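PDB 1WDV: hypothetical protein APE2540 from Aeropyrum pernix, which probably hydrolyses mischarged Ala-tRNAPro, as a free-standing trans-editing deacylase that would work alongside prolyl-tRNA synthetase. Local coordinates for residues Leu19-Gln22 against Lys23-Thr27; Val101-Pro104 against Pro105-Leu109. All blocks are in the same frame, centred on the assembly; numbering follows the deposited sequence.

Overall arrangement
Both contacts are local: each is a single run of nine residues in which the chain leaves or enters a strand. Contact 1, residues 19-27, carries the chain from strand 17-20, an outermost member of the three-stranded antiparallel sheet, to helix 28-35. Contact 2, residues 101-109, runs through a loop and a type I turn into strand 108-112, which runs parallel to both of its neighbours in the five-stranded mixed sheet. The centres of contacts 1 and 2 lie 24 Å apart. Their nearest atoms are about 12 Å apart, so they do not touch. Contact 1 lies farther out, about 16 Å from the chain centre against 11 Å. Both are surface contacts.

Contact 1: Leu19-Gln22 against Lys23-Thr27; sequences LIMQ and KPTRT
The loop that joins strand 17-20 to helix 28-35 brings Met21 and Thr25 into contact. Met21 is a selenomethionine, and its terminal methyl makes the side-chain contact: CE of Met21 lies 3.9 Å from CG2 of Thr25, a methyl-to-methyl approach between side chains that cross at a slant. Two successive bends in the Met21 chain, chi2 -65° and chi3 -52°, fold it back so that CE rather than SE meets the threonine. Nearer the backbone, Met21 CB rests 3.4 Å from Lys23 O. At the outer bend, Gln22 and Lys23 lie side by side and point the same way. CG of Gln22 stands anti to its own nitrogen (chi1 -166°), and a bend at the next bond brings the amide oxygen alongside the lysine's aliphatic chain, which is extended beyond CG. Gln22 OE1 is 3.3 Å from Lys23 CG. Farther along, Gln22 OE1 is 3.5 Å from Lys23 CE. Beneath the loop, Met21 also touches Leu34 and Leu131, and Thr25 packs on Ala31. At the far end Thr27 is the N-cap of helix 28-35, its OG1 accepting from Glu30 N, and the carboxylate of the same Glu30 accepts from the backbone N of Arg26, just before the cap. The chemistry thus divides: apolar methyl packing on the inner side of the loop, and polar groups carried on aliphatic stems along its exposed bend.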
# COMPACT_ATOMS: atom_id res chain seq x y z
N LEU A 19 5.54 -6.62 -11.55
CA LEU A 19 5.49 -8.04 -11.89
C LEU A 19 4.06 -8.30 -12.28
O LEU A 19 3.13 -7.79 -11.65
CB LEU A 19 5.90 -8.89 -10.69
CG LEU A 19 7.34 -8.67 -10.20
CD1 LEU A 19 7.60 -9.65 -9.08
CD2 LEU A 19 8.38 -8.84 -11.34
N ILE A 20 3.86 -9.09 -13.33
CA ILE A 20 2.50 -9.34 -13.82
C ILE A 20 1.99 -10.74 -13.56
O ILE A 20 2.67 -11.70 -13.88
CB ILE A 20 2.45 -9.11 -15.35
CG1 ILE A 20 3.12 -7.77 -15.68
CG2 ILE A 20 1.02 -9.17 -15.84
CD1 ILE A 20 2.50 -6.58 -14.98
N MSE A 21 0.80 -10.86 -12.99
CA MSE A 21 0.19 -12.16 -12.73
C MSE A 21 -0.72 -12.44 -13.92
O MSE A 21 -1.50 -11.60 -14.32
CB MSE A 21 -0.62 -12.09 -11.43
CG MSE A 21 0.17 -11.48 -10.28
SE MSE A 21 1.65 -12.60 -9.82
CE MSE A 21 0.55 -14.02 -9.68
N GLN A 22 -0.62 -13.62 -14.51
CA GLN A 22 -1.44 -13.92 -15.69
C GLN A 22 -2.93 -13.73 -15.40
O GLN A 22 -3.68 -13.19 -16.23
CB GLN A 22 -1.15 -15.35 -16.16
CG GLN A 22 -1.67 -15.61 -17.55
CD GLN A 22 -3.05 -16.21 -17.50
OE1 GLN A 22 -3.28 -17.17 -16.76
NE2 GLN A 22 -3.99 -15.66 -18.30
N LYS A 23 -3.36 -14.17 -14.22
CA LYS A 23 -4.72 -13.98 -13.77
C LYS A 23 -4.58 -13.22 -12.46
O LYS A 23 -3.70 -13.51 -11.66
CB LYS A 23 -5.41 -15.32 -13.53
CG LYS A 23 -5.71 -16.05 -14.83
CD LYS A 23 -6.28 -17.43 -14.61
CE LYS A 23 -6.53 -18.12 -15.95
NZ LYS A 23 -7.25 -19.41 -15.72
N PRO A 24 -5.43 -12.22 -12.23
CA PRO A 24 -5.27 -11.51 -10.96
C PRO A 24 -5.47 -12.42 -9.73
O PRO A 24 -6.31 -13.31 -9.74
CB PRO A 24 -6.31 -10.38 -11.04
CG PRO A 24 -7.34 -10.92 -12.01
CD PRO A 24 -6.54 -11.68 -13.04
N THR A 25 -4.68 -12.20 -8.68
CA THR A 25 -4.86 -13.04 -7.51
C THR A 25 -6.06 -12.52 -6.76
O THR A 25 -6.38 -11.32 -6.81
CB THR A 25 -3.63 -13.03 -6.60
OG1 THR A 25 -3.25 -11.68 -6.30
CG2 THR A 25 -2.49 -13.73 -7.31
N ARG A 26 -6.72 -13.42 -6.06
CA ARG A 26 -7.91 -13.06 -5.31
C ARG A 26 -7.66 -13.00 -3.81
O ARG A 26 -8.50 -12.49 -3.06
CB ARG A 26 -9.04 -14.06 -5.61
CG ARG A 26 -9.51 -14.10 -7.06
CD ARG A 26 -10.61 -15.14 -7.23
NE ARG A 26 -10.98 -15.31 -8.63
CZ ARG A 26 -11.93 -16.14 -9.07
NH1 ARG A 26 -12.62 -16.88 -8.21
NH2 ARG A 26 -12.18 -16.23 -10.38
N THR A 27 -6.52 -13.54 -3.38
CA THR A 27 -6.19 -13.53 -1.95
C THR A 27 -4.69 -13.28 -1.75
O THR A 27 -3.86 -13.49 -2.66
CB THR A 27 -6.53 -14.87 -1.27
OG1 THR A 27 -5.71 -15.90 -1.84
CG2 THR A 27 -8.00 -15.25 -1.46

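Contact 2: Val101-Pro104 against Pro105-Leu109; sequences VALP and PNIVL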
# COMPACT_ATOMS: atom_id res chain seq x y z
N VAL A 101 2.33 4.55 -4.23
CA VAL A 101 2.87 5.77 -4.83
C VAL A 101 1.99 6.14 -6.01
O VAL A 101 1.14 5.35 -6.45
CB VAL A 101 4.32 5.57 -5.34
CG1 VAL A 101 5.24 5.24 -4.18
CG2 VAL A 101 4.37 4.46 -6.41
N ALA A 102 2.18 7.36 -6.51
CA ALA A 102 1.41 7.86 -7.65
C ALA A 102 -0.10 7.95 -7.37
O ALA A 102 -0.95 7.78 -8.28
CB ALA A 102 1.69 7.00 -8.90
N LEU A 103 -0.42 8.25 -6.12
CA LEU A 103 -1.81 8.46 -5.70
C LEU A 103 -2.06 9.98 -5.71
O LEU A 103 -1.08 10.77 -5.82
CB LEU A 103 -2.00 7.96 -4.25
CG LEU A 103 -1.77 6.47 -3.97
CD1 LEU A 103 -1.72 6.24 -2.47
CD2 LEU A 103 -2.90 5.67 -4.64
N PRO A 104 -3.34 10.41 -5.62
CA PRO A 104 -3.61 11.86 -5.61
C PRO A 104 -2.82 12.45 -4.43
O PRO A 104 -2.70 11.84 -3.36
CB PRO A 104 -5.12 11.92 -5.44
CG PRO A 104 -5.59 10.73 -6.28
CD PRO A 104 -4.58 9.64 -5.82
N PRO A 105 -2.25 13.65 -4.62
CA PRO A 105 -1.44 14.28 -3.57
C PRO A 105 -2.03 14.62 -2.22
O PRO A 105 -1.28 14.97 -1.31
CB PRO A 105 -0.83 15.49 -4.30
CG PRO A 105 -1.94 15.87 -5.24
CD PRO A 105 -2.43 14.54 -5.77
N ASN A 106 -3.34 14.50 -2.07
CA ASN A 106 -3.94 14.78 -0.77
C ASN A 106 -3.82 13.58 0.15
O ASN A 106 -3.93 13.72 1.37
CB ASN A 106 -5.42 15.13 -0.92
CG ASN A 106 -6.23 13.99 -1.51
OD1 ASN A 106 -5.91 13.50 -2.59
ND2 ASN A 106 -7.29 13.56 -0.81
N ILE A 107 -3.59 12.40 -0.43
CA ILE A 107 -3.51 11.20 0.39
C ILE A 107 -2.18 11.09 1.12
O ILE A 107 -1.11 11.18 0.53
CB ILE A 107 -3.78 9.96 -0.49
CG1 ILE A 107 -5.17 10.13 -1.14
CG2 ILE A 107 -3.68 8.68 0.38
CD1 ILE A 107 -5.66 8.92 -1.92
N VAL A 108 -2.28 10.92 2.43
CA VAL A 108 -1.12 10.83 3.30
C VAL A 108 -0.67 9.39 3.44
O VAL A 108 -1.47 8.53 3.84
CB VAL A 108 -1.49 11.38 4.66
CG1 VAL A 108 -0.33 11.20 5.64
CG2 VAL A 108 -1.89 12.86 4.51
N LEU A 109 0.60 9.13 3.14
CA LEU A 109 1.12 7.77 3.23
C LEU A 109 1.69 7.40 4.61
O LEU A 109 2.43 8.19 5.21
CB LEU A 109 2.22 7.59 2.17
CG LEU A 109 2.90 6.22 2.05
CD1 LEU A 109 1.87 5.21 1.56
CD2 LEU A 109 4.07 6.29 1.07
O HOH W 1 -0.37 10.77 -2.32
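A single direct hydrogen bond closes the turn from Pro104 to Ile107: Ile107 N donates to Pro104 O at 3.1 Å with an N-H...O angle of 162°. This is the i to i+3 bond of a type I beta turn, with Pro105 and Asn106 at its corners. The bond is nearly straight at the hydrogen, yet the donor stands above the carbonyl plane, 40° out of it. A water adds a second link, donating to Pro104 O at 2.8 Å and to Ile107 O at 3.0 Å, so the Pro104 carbonyl accepts from both the amide and the water.

The apolar contacts gather around the same two residues. The Pro104 ring and the Ile107 side chain lie alongside each other, pointing the same way, with Pro104 CD 4.1 Å from Ile107 CD1. The isoleucine's other branch, CG2, meets Leu103 CD1 at 4.2 Å; with CG2 anti to the backbone N and CG1 beside it, the two branches address different partners. Between the consecutive prolines, Pro104 CB is 3.8 Å from Pro105 CD.

A polar side chain also approaches the first ring. Asn106 CG sits between its own nitrogen and carbonyl carbon (chi1 62°), which brings OD1 to 3.4 Å from Pro104 CB, a van der Waals approach.

Beyond the turn, Val108 pairs through its backbone with Val55 and Ala57 of strand 55-61, and Leu109 with Val146 on the other flank. Leu103 and Ile107 both pack on Ala57, while Val101 and Leu109 meet Leu139 of helix 136-143.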